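Conjugal transfer protein TRWB (Escherichia coli, PDB 1E9R) probably couples DNA to the transfer machinery in bacterial conjugation, as a hexameric motor that resembles ring helicases and F1-ATPase. Local coordinates at residues Q128-S133 with V263-T268; V135-T140 with L291-S296; R151-E156 with S209-L214; A158-L163 with R185-G190. All coordinates share one frame; numbering follows the deposited sequence.

Contact 1. Residues Q128-S133 with V263-T268; sequences QRYALS and VDVVCT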
# COMPACT_ATOMS: atom_id res chain seq x y z
N GLN B 128 27.85 21.15 5.31
CA GLN B 128 26.62 20.36 5.17
C GLN B 128 26.24 20.28 3.69
O GLN B 128 25.78 19.26 3.18
CB GLN B 128 25.47 20.98 5.98
CG GLN B 128 24.10 20.34 5.68
CD GLN B 128 24.05 18.78 5.81
OE1 GLN B 128 25.06 18.11 6.06
NE2 GLN B 128 22.84 18.22 5.63
N ARG B 129 26.44 21.40 3.01
CA ARG B 129 26.14 21.52 1.61
C ARG B 129 26.80 20.41 0.78
O ARG B 129 26.15 19.78 -0.05
CB ARG B 129 26.64 22.89 1.16
CG ARG B 129 26.14 23.35 -0.16
CD ARG B 129 26.60 24.76 -0.40
NE ARG B 129 26.31 25.16 -1.78
CZ ARG B 129 26.90 26.17 -2.41
NH1 ARG B 129 27.81 26.91 -1.78
NH2 ARG B 129 26.57 26.43 -3.66
N TYR B 130 28.08 20.16 1.01
CA TYR B 130 28.78 19.13 0.24
C TYR B 130 28.77 17.76 0.90
O TYR B 130 29.14 16.77 0.28
CB TYR B 130 30.21 19.59 -0.11
CG TYR B 130 30.19 20.80 -1.02
CD1 TYR B 130 29.80 20.68 -2.35
CD2 TYR B 130 30.44 22.08 -0.52
CE1 TYR B 130 29.64 21.80 -3.17
CE2 TYR B 130 30.28 23.22 -1.34
CZ TYR B 130 29.88 23.07 -2.65
OH TYR B 130 29.69 24.17 -3.45
N ALA B 131 28.32 17.70 2.15
CA ALA B 131 28.20 16.42 2.84
C ALA B 131 27.01 15.74 2.14
O ALA B 131 26.98 14.52 1.95
CB ALA B 131 27.89 16.65 4.31
N LEU B 132 26.04 16.56 1.74
CA LEU B 132 24.84 16.13 1.04
C LEU B 132 25.21 15.57 -0.34
O LEU B 132 24.45 14.81 -0.92
CB LEU B 132 23.91 17.33 0.86
CG LEU B 132 22.50 17.41 1.45
CD1 LEU B 132 22.30 16.38 2.53
CD2 LEU B 132 22.29 18.80 1.99
N SER B 133 26.37 15.96 -0.86
CA SER B 133 26.85 15.49 -2.17
C SER B 133 27.59 14.17 -2.04
O SER B 133 27.45 13.27 -2.86
CB SER B 133 27.79 16.51 -2.80
OG SER B 133 27.14 17.74 -3.04
N VAL B 263 28.35 15.09 -9.77
CA VAL B 263 27.17 15.68 -10.39
C VAL B 263 26.45 16.62 -9.42
O VAL B 263 26.04 17.72 -9.80
CB VAL B 263 26.19 14.59 -10.85
CG1 VAL B 263 24.90 15.22 -11.34
CG2 VAL B 263 26.83 13.76 -11.96
N ASP B 264 26.31 16.20 -8.17
CA ASP B 264 25.64 17.02 -7.17
C ASP B 264 26.45 18.26 -6.83
O ASP B 264 25.89 19.32 -6.58
CB ASP B 264 25.36 16.20 -5.90
CG ASP B 264 24.34 16.87 -5.01
OD1 ASP B 264 23.14 16.76 -5.35
OD2 ASP B 264 24.72 17.50 -4.00
N VAL B 265 27.78 18.12 -6.81
CA VAL B 265 28.62 19.27 -6.53
C VAL B 265 28.33 20.33 -7.58
O VAL B 265 28.21 21.51 -7.26
CB VAL B 265 30.12 18.92 -6.58
CG1 VAL B 265 30.95 20.21 -6.50
CG2 VAL B 265 30.48 17.99 -5.44
N VAL B 266 28.21 19.90 -8.83
CA VAL B 266 27.92 20.84 -9.91
C VAL B 266 26.57 21.51 -9.70
O VAL B 266 26.45 22.72 -9.80
CB VAL B 266 27.92 20.16 -11.30
CG1 VAL B 266 27.40 21.12 -12.36
CG2 VAL B 266 29.32 19.71 -11.66
N CYS B 267 25.56 20.71 -9.37
CA CYS B 267 24.22 21.23 -9.15
C CYS B 267 24.10 22.26 -8.02
O CYS B 267 23.36 23.23 -8.15
CB CYS B 267 23.26 20.08 -8.92
SG CYS B 267 23.05 19.01 -10.38
N THR B 268 24.82 22.06 -6.92
CA THR B 268 24.73 23.01 -5.80
C THR B 268 25.55 24.24 -6.05
O THR B 268 25.15 25.36 -5.71
CB THR B 268 25.29 22.46 -4.48
OG1 THR B 268 25.10 21.05 -4.41
CG2 THR B 268 24.58 23.11 -3.31
O HOH W 1 24.25 20.17 -1.87
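The guanidinium of Arg129 meets Thr268 O at its edge, close to its own plane, while Tyr130 OH sits over the centre of one face, 3.6 Å above the plane. The ring of Tyr130 is turned obliquely to Val265, and its CE1 comes within 3.9 Å of Val265 CG1. These side chains join helices 126-134 and 252-269, which run roughly antiparallel in a buried helix-helix packing; the axes of 128-133 and 263-268 approach to 9.1 Å at 144°. Arg129 reaches across because its chain runs extended from CG to NE, sliding past Thr268 in the opposite sense. Its NH2 donates to Thr268 O (2.7 Å) from above the carbonyl plane, and NH1 is paired with Asp126. Arg129 NE lies 3.1 Å from Thr268 CG2 and has no polar partner in the model, a tight spot in the packing. Tyr130 OH itself is bonded to Ser269. At the other end of the interface Ser133 OG gives its proton to the anti lone pair of Asp264 OD2, at 2.6 Å, while Asp264 OD1 accepts from Ser296 N. Asp264 O takes two donors, the amide and hydroxyl of Thr268. Water 1 donates both to Arg129 O and, at 2.8 Å, to Thr268 OG1.

Contact 2. Residues V135-T140 with L291-S296; sequences VPRGKT and LEKLAS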
# COMPACT_ATOMS: atom_id res chain seq x y z
N VAL B 135 27.29 12.06 0.57
CA VAL B 135 26.33 11.09 1.08
C VAL B 135 24.93 11.42 0.51
O VAL B 135 24.13 12.11 1.16
CB VAL B 135 26.28 11.13 2.62
CG1 VAL B 135 25.37 10.04 3.15
CG2 VAL B 135 27.69 10.98 3.18
N PRO B 136 24.63 10.94 -0.70
CA PRO B 136 23.31 11.23 -1.27
C PRO B 136 22.13 10.76 -0.41
O PRO B 136 22.30 10.02 0.57
CB PRO B 136 23.36 10.58 -2.65
CG PRO B 136 24.39 9.51 -2.51
CD PRO B 136 25.44 10.14 -1.64
N ARG B 137 20.94 11.22 -0.79
CA ARG B 137 19.72 10.89 -0.06
C ARG B 137 19.46 9.40 0.00
O ARG B 137 19.72 8.67 -0.95
CB ARG B 137 18.53 11.58 -0.70
CG ARG B 137 18.60 13.08 -0.67
CD ARG B 137 18.58 13.60 0.74
NE ARG B 137 18.53 15.06 0.73
CZ ARG B 137 18.59 15.83 1.81
NH1 ARG B 137 18.70 15.28 3.02
NH2 ARG B 137 18.55 17.15 1.69
N GLY B 138 18.95 8.95 1.14
CA GLY B 138 18.67 7.54 1.28
C GLY B 138 17.50 7.10 0.42
O GLY B 138 16.54 7.86 0.20
N LYS B 139 17.58 5.87 -0.08
CA LYS B 139 16.52 5.32 -0.90
C LYS B 139 15.19 5.35 -0.14
O LYS B 139 14.17 5.76 -0.69
CB LYS B 139 16.86 3.89 -1.31
CG LYS B 139 15.82 3.23 -2.19
CD LYS B 139 16.31 1.90 -2.72
CE LYS B 139 15.23 1.21 -3.53
NZ LYS B 139 15.72 -0.09 -4.09
N THR B 140 15.21 4.93 1.12
CA THR B 140 14.02 4.91 1.98
C THR B 140 14.14 5.92 3.13
O THR B 140 15.21 6.47 3.37
CB THR B 140 13.79 3.51 2.59
OG1 THR B 140 14.84 3.22 3.52
CG2 THR B 140 13.80 2.45 1.50
N LEU B 291 22.51 7.19 -11.32
CA LEU B 291 23.15 7.95 -10.27
C LEU B 291 22.35 7.70 -9.00
O LEU B 291 21.29 7.09 -9.05
CB LEU B 291 23.14 9.44 -10.61
CG LEU B 291 23.90 9.91 -11.86
CD1 LEU B 291 23.75 11.40 -12.01
CD2 LEU B 291 25.36 9.56 -11.76
N GLU B 292 22.86 8.16 -7.86
CA GLU B 292 22.11 7.98 -6.61
C GLU B 292 21.02 9.05 -6.56
O GLU B 292 20.88 9.87 -7.48
CB GLU B 292 23.03 8.12 -5.39
CG GLU B 292 24.12 7.06 -5.28
CD GLU B 292 24.29 6.50 -3.87
OE1 GLU B 292 23.41 6.74 -3.01
OE2 GLU B 292 25.30 5.80 -3.62
N LYS B 293 20.22 9.03 -5.49
CA LYS B 293 19.17 10.02 -5.33
C LYS B 293 19.86 11.34 -4.97
O LYS B 293 20.18 11.58 -3.81
CB LYS B 293 18.22 9.58 -4.23
CG LYS B 293 17.09 10.54 -3.95
CD LYS B 293 16.11 9.95 -2.98
CE LYS B 293 14.97 10.91 -2.70
NZ LYS B 293 13.89 10.23 -1.92
N LEU B 294 20.10 12.18 -5.97
CA LEU B 294 20.78 13.46 -5.77
C LEU B 294 19.99 14.45 -4.92
O LEU B 294 18.79 14.61 -5.07
CB LEU B 294 21.13 14.09 -7.12
CG LEU B 294 21.90 13.15 -8.05
CD1 LEU B 294 22.24 13.88 -9.33
CD2 LEU B 294 23.17 12.67 -7.37
N ALA B 295 20.70 15.13 -4.02
CA ALA B 295 20.09 16.09 -3.13
C ALA B 295 19.84 17.46 -3.74
O ALA B 295 18.91 18.16 -3.33
CB ALA B 295 20.95 16.24 -1.88
N SER B 296 20.64 17.84 -4.73
CA SER B 296 20.52 19.17 -5.33
C SER B 296 20.06 19.24 -6.76
O SER B 296 19.84 20.33 -7.28
CB SER B 296 21.87 19.89 -5.24
OG SER B 296 22.44 19.70 -3.96
O HOH W 2 20.58 7.37 -3.42
O HOH W 3 18.87 19.15 -0.55
O HOH W 4 15.45 10.29 1.11
O HOH W 5 13.84 7.42 -2.61
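Lys293 places CG anti to its backbone N (chi1 179°) and then runs straight, which lays its methylenes along the CB of Arg137; the arginine bends at chi2 (-64°) and brings Arg137 NE beside the methyl of Ala295, obliquely. Two irregular segments are paired here by a loop-loop contact: 135-140 links helices 126-134 and 141-163, while the loop 291-296 leads from strand 281-285 of the central mixed sheet to helix 297-303. One direct backbone bond joins them, Arg137 N to Lys293 O at 3.1 Å, bent at the hydrogen (136°). Alongside it Pro136 packs against the Glu292 side chain, its CG 3.0 Å from Glu292 OE1. The other carboxylate oxygen, OE2, is held by a salt bridge to Lys217. Replacing Glu292 by an alanine would probably leave Lys217 without its charged mate, take from water 2 its carboxylate acceptor and open a gap beside Pro136 CG. Water does much of the remaining joining. Water 2 is gripped by three groups, donating to Arg137 O and Glu292 OE1 and accepting from Lys293 N at 2.7 Å. Lys293 NZ, which also bonds to Tyr325 O, reaches Lys139 O through water 5. The Arg137 guanidinium forms a salt bridge with Glu144 through NH1, whereas NH2 donates in plane to water 3, which in turn donates to Ala295 O at 3.0 Å.

Contact 3. Residues R151-E156 with S209-L214; sequences RLLLRE and SARFVL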
# COMPACT_ATOMS: atom_id res chain seq x y z
N ARG B 151 26.18 12.13 7.54
CA ARG B 151 26.57 13.48 7.17
C ARG B 151 27.04 14.22 8.41
O ARG B 151 27.96 15.03 8.34
CB ARG B 151 25.41 14.23 6.52
CG ARG B 151 24.84 13.47 5.33
CD ARG B 151 24.09 14.34 4.33
NE ARG B 151 23.42 13.47 3.36
CZ ARG B 151 22.19 13.00 3.53
NH1 ARG B 151 21.51 13.33 4.62
NH2 ARG B 151 21.66 12.17 2.65
N LEU B 152 26.39 13.94 9.54
CA LEU B 152 26.76 14.55 10.82
C LEU B 152 28.19 14.12 11.16
O LEU B 152 29.05 14.95 11.45
CB LEU B 152 25.83 14.10 11.94
CG LEU B 152 26.33 14.51 13.34
CD1 LEU B 152 26.31 16.02 13.48
CD2 LEU B 152 25.48 13.86 14.41
N LEU B 153 28.44 12.81 11.12
CA LEU B 153 29.77 12.29 11.41
C LEU B 153 30.77 12.82 10.38
O LEU B 153 31.90 13.17 10.73
CB LEU B 153 29.75 10.76 11.38
CG LEU B 153 31.11 10.07 11.59
CD1 LEU B 153 31.73 10.53 12.87
CD2 LEU B 153 30.92 8.57 11.62
N LEU B 154 30.35 12.89 9.12
CA LEU B 154 31.23 13.38 8.08
C LEU B 154 31.59 14.84 8.24
O LEU B 154 32.77 15.18 8.33
CB LEU B 154 30.61 13.18 6.70
CG LEU B 154 31.51 13.62 5.55
CD1 LEU B 154 32.69 12.66 5.42
CD2 LEU B 154 30.71 13.66 4.25
N ARG B 155 30.60 15.72 8.29
CA ARG B 155 30.89 17.15 8.38
C ARG B 155 31.67 17.59 9.62
O ARG B 155 32.52 18.48 9.53
CB ARG B 155 29.61 17.98 8.22
CG ARG B 155 28.69 18.05 9.41
CD ARG B 155 27.50 18.95 9.11
NE ARG B 155 26.36 18.19 8.62
CZ ARG B 155 25.40 17.71 9.40
NH1 ARG B 155 25.44 17.92 10.71
NH2 ARG B 155 24.40 17.00 8.88
N GLU B 156 31.41 16.96 10.77
CA GLU B 156 32.14 17.32 11.98
C GLU B 156 33.57 16.78 11.96
O GLU B 156 34.50 17.48 12.34
CB GLU B 156 31.40 16.81 13.22
CG GLU B 156 30.12 17.59 13.52
CD GLU B 156 30.34 19.11 13.53
OE1 GLU B 156 31.19 19.59 14.32
OE2 GLU B 156 29.67 19.82 12.76
N SER B 209 25.48 3.39 12.66
CA SER B 209 24.83 3.59 11.37
C SER B 209 25.62 4.55 10.48
O SER B 209 25.80 4.30 9.28
CB SER B 209 23.42 4.13 11.56
OG SER B 209 22.60 3.11 12.06
N ALA B 210 26.09 5.64 11.07
CA ALA B 210 26.87 6.63 10.35
C ALA B 210 28.10 5.95 9.77
O ALA B 210 28.39 6.08 8.58
CB ALA B 210 27.27 7.76 11.31
N ARG B 211 28.83 5.20 10.60
CA ARG B 211 30.04 4.49 10.18
C ARG B 211 29.81 3.66 8.93
O ARG B 211 30.61 3.68 7.99
CB ARG B 211 30.52 3.59 11.32
CG ARG B 211 30.83 4.34 12.59
CD ARG B 211 32.32 4.63 12.73
NE ARG B 211 33.01 3.60 13.50
CZ ARG B 211 34.30 3.64 13.81
NH1 ARG B 211 35.07 4.64 13.42
NH2 ARG B 211 34.81 2.67 14.57
N PHE B 212 28.71 2.92 8.92
CA PHE B 212 28.37 2.09 7.78
C PHE B 212 28.11 2.90 6.52
O PHE B 212 28.60 2.57 5.45
CB PHE B 212 27.15 1.23 8.12
CG PHE B 212 27.48 -0.01 8.87
CD1 PHE B 212 28.45 -0.89 8.38
CD2 PHE B 212 26.83 -0.32 10.06
CE1 PHE B 212 28.75 -2.06 9.06
CE2 PHE B 212 27.13 -1.49 10.75
CZ PHE B 212 28.09 -2.36 10.25
N VAL B 213 27.33 3.97 6.63
CA VAL B 213 27.06 4.80 5.46
C VAL B 213 28.39 5.25 4.88
O VAL B 213 28.65 5.06 3.70
CB VAL B 213 26.24 6.05 5.81
CG1 VAL B 213 26.13 6.96 4.61
CG2 VAL B 213 24.86 5.65 6.28
N LEU B 214 29.22 5.86 5.72
CA LEU B 214 30.52 6.36 5.30
C LEU B 214 31.44 5.28 4.77
O LEU B 214 32.26 5.53 3.88
CB LEU B 214 31.19 7.09 6.46
CG LEU B 214 31.05 8.62 6.55
CD1 LEU B 214 29.83 9.10 5.78
CD2 LEU B 214 30.99 9.01 8.01
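Leu153 is the main bump of this contact: its CD2 methyl projects from helix 141-163 into the shallow hollow that Ala210 and Leu214, one turn apart, form on helix 201-217. The small side chain of Ala210 makes the low side of that hollow, with its CB 3.8 Å from Leu153 CD2, and brings Leu153 CA and Ala210 CA to 6.4 Å. Leu214 makes the high side, its CD2 methyl lying 3.6 Å from Leu153 CD2. Because CG of Leu153 stands anti to its backbone N (chi1 177°), the branch is carried outward against both neighbours. The fit is reciprocal. Leu214 reaches back between Leu153 and Leu154, its CD2 resting against Leu153 and its CD1 coming within 4.3 Å of Leu154 CB. The methylene CD of Arg211 borders Leu153 more loosely, while its guanidinium turns off to bond Ala179 O. The axes of 151-156 and 209-214, 9.1 Å apart at closest approach, cross at -75°, so the packing is confined to a compact patch in the all-helical part of the chain. Thr176 of helix 169-178 touches both Leu153 and Leu214, and Leu184 and Leu188 of helix 181-188 also pack on Leu153. Across the two segments the joining forces are van der Waals and hydrophobic, which suggests that this pair is held by complementary shape and the exclusion of water rather than by directional bonds.

Contact 4. Residues A158-L163 with R185-G190; sequences AKKLAL and RGFLEG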
# COMPACT_ATOMS: atom_id res chain seq x y z
N ALA B 158 35.43 15.95 9.25
CA ALA B 158 36.13 16.68 8.21
C ALA B 158 36.42 18.11 8.64
O ALA B 158 37.50 18.63 8.38
CB ALA B 158 35.32 16.68 6.92
N LYS B 159 35.45 18.75 9.31
CA LYS B 159 35.63 20.12 9.77
C LYS B 159 36.81 20.25 10.73
O LYS B 159 37.56 21.22 10.67
CB LYS B 159 34.35 20.62 10.46
CG LYS B 159 34.31 22.11 10.69
CD LYS B 159 33.13 22.50 11.58
CE LYS B 159 31.77 22.07 11.00
NZ LYS B 159 30.61 22.50 11.85
N LYS B 160 36.97 19.27 11.61
CA LYS B 160 38.07 19.27 12.58
C LYS B 160 39.43 18.99 11.92
O LYS B 160 40.43 19.63 12.25
CB LYS B 160 37.82 18.24 13.68
CG LYS B 160 38.88 18.25 14.78
CD LYS B 160 38.49 17.37 15.98
CE LYS B 160 39.59 17.36 17.04
NZ LYS B 160 39.20 16.58 18.25
N LEU B 161 39.46 18.03 11.00
CA LEU B 161 40.68 17.71 10.27
C LEU B 161 41.16 18.96 9.52
O LEU B 161 42.35 19.26 9.49
CB LEU B 161 40.42 16.57 9.28
CG LEU B 161 40.26 15.18 9.89
CD1 LEU B 161 39.86 14.20 8.81
CD2 LEU B 161 41.57 14.75 10.54
N ALA B 162 40.23 19.67 8.90
CA ALA B 162 40.57 20.89 8.18
C ALA B 162 41.13 21.93 9.15
O ALA B 162 42.04 22.68 8.80
CB ALA B 162 39.33 21.45 7.49
N LEU B 163 40.58 21.97 10.36
CA LEU B 163 41.04 22.89 11.40
C LEU B 163 42.45 22.59 11.88
O LEU B 163 43.29 23.49 11.97
CB LEU B 163 40.11 22.86 12.61
CG LEU B 163 39.03 23.94 12.65
CD1 LEU B 163 38.46 23.99 14.06
CD2 LEU B 163 39.63 25.29 12.28
N ARG B 185 35.05 8.63 19.34
CA ARG B 185 34.36 9.44 20.34
C ARG B 185 35.29 10.52 20.88
O ARG B 185 34.93 11.69 20.97
CB ARG B 185 33.89 8.56 21.50
CG ARG B 185 32.69 7.68 21.20
CD ARG B 185 31.43 8.33 21.72
NE ARG B 185 30.24 7.51 21.55
CZ ARG B 185 30.08 6.30 22.08
NH1 ARG B 185 31.04 5.76 22.81
NH2 ARG B 185 28.95 5.63 21.87
N GLY B 186 36.51 10.13 21.22
CA GLY B 186 37.48 11.08 21.74
C GLY B 186 37.84 12.13 20.72
O GLY B 186 37.98 13.32 21.04
N PHE B 187 38.01 11.70 19.46
CA PHE B 187 38.33 12.64 18.40
C PHE B 187 37.20 13.64 18.26
O PHE B 187 37.42 14.84 18.07
CB PHE B 187 38.53 11.91 17.08
CG PHE B 187 38.94 12.83 15.97
CD1 PHE B 187 40.24 13.28 15.87
CD2 PHE B 187 38.00 13.29 15.05
CE1 PHE B 187 40.62 14.19 14.89
CE2 PHE B 187 38.36 14.19 14.06
CZ PHE B 187 39.67 14.64 13.98
N LEU B 188 35.97 13.15 18.35
CA LEU B 188 34.79 14.01 18.23
C LEU B 188 34.61 14.99 19.38
O LEU B 188 33.89 15.99 19.23
CB LEU B 188 33.53 13.16 18.08
CG LEU B 188 33.41 12.52 16.70
CD1 LEU B 188 32.20 11.60 16.67
CD2 LEU B 188 33.30 13.63 15.64
N GLU B 189 35.23 14.72 20.52
CA GLU B 189 35.12 15.64 21.65
C GLU B 189 35.53 17.02 21.16
O GLU B 189 36.53 17.16 20.46
CB GLU B 189 36.04 15.21 22.80
CG GLU B 189 35.49 14.12 23.69
CD GLU B 189 36.56 13.55 24.61
OE1 GLU B 189 37.37 14.35 25.13
OE2 GLU B 189 36.59 12.32 24.81
N GLY B 190 34.76 18.03 21.52
CA GLY B 190 35.10 19.37 21.07
C GLY B 190 34.35 19.76 19.81
O GLY B 190 34.35 20.93 19.42
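Lys160 lies flat over one face of the Phe187 ring, the two side chains sliding past each other in opposite directions. The lysine chain is fully extended, with CG anti to the backbone N (chi1 -176°), so its methylenes pass across the ring before the ammonium reaches the backbone behind it. CD stands 3.9 Å from the ring centroid in a CH-pi contact, and NZ follows at 4.3 Å, only 15° off the ring normal, which makes a cation-pi pair. Leu161 meets the same ring differently, crossing Phe187 at about a right angle and setting CD2 3.9 Å from CZ. Together they bring the last turns of helix 141-163 against helix 181-188, in the all-helical part of the chain, where Trp175 of helix 169-178 also stacks with Phe187. Lys160 NZ donates to Phe187 O; the modelled 2.5 Å is very short, and the exact length is doubtful. The nearby carbonyl oxygens would probably stabilise the positive charge. With an alanine in place of Lys160, the Phe187 carbonyl is likely to lose its ammonium partner and the ring the chain lying over its face. A second carbonyl oxygen, Glu189 O, lies 3.5 Å from NZ.

Overall arrangement
The four contacts form a path outward from the core, which probably binds nucleotide as in P-loop NTPases, into the helical part of the chain. The centres of contacts 1 and 2 lie about 13 and 12 Å from the chain centre and about 10 Å from each other, and Val263 packs on Leu294 between them. Their segments alternate along the sequence, so helix 126-134 and the loop after it are fastened to helix 252-269 and to the loop following strand 281-285. Contact 3 is nested within the loops they close, and contact 4 within that of contact 3; their centres are about 13 Å apart, and both use helix 141-163. Arg151 bonds Val135 O, tying contact 3 to contact 2. Contacts 1, 2 and 3 touch neighbouring subunits, consistent with a ring assembly; no other chain touches contact 4.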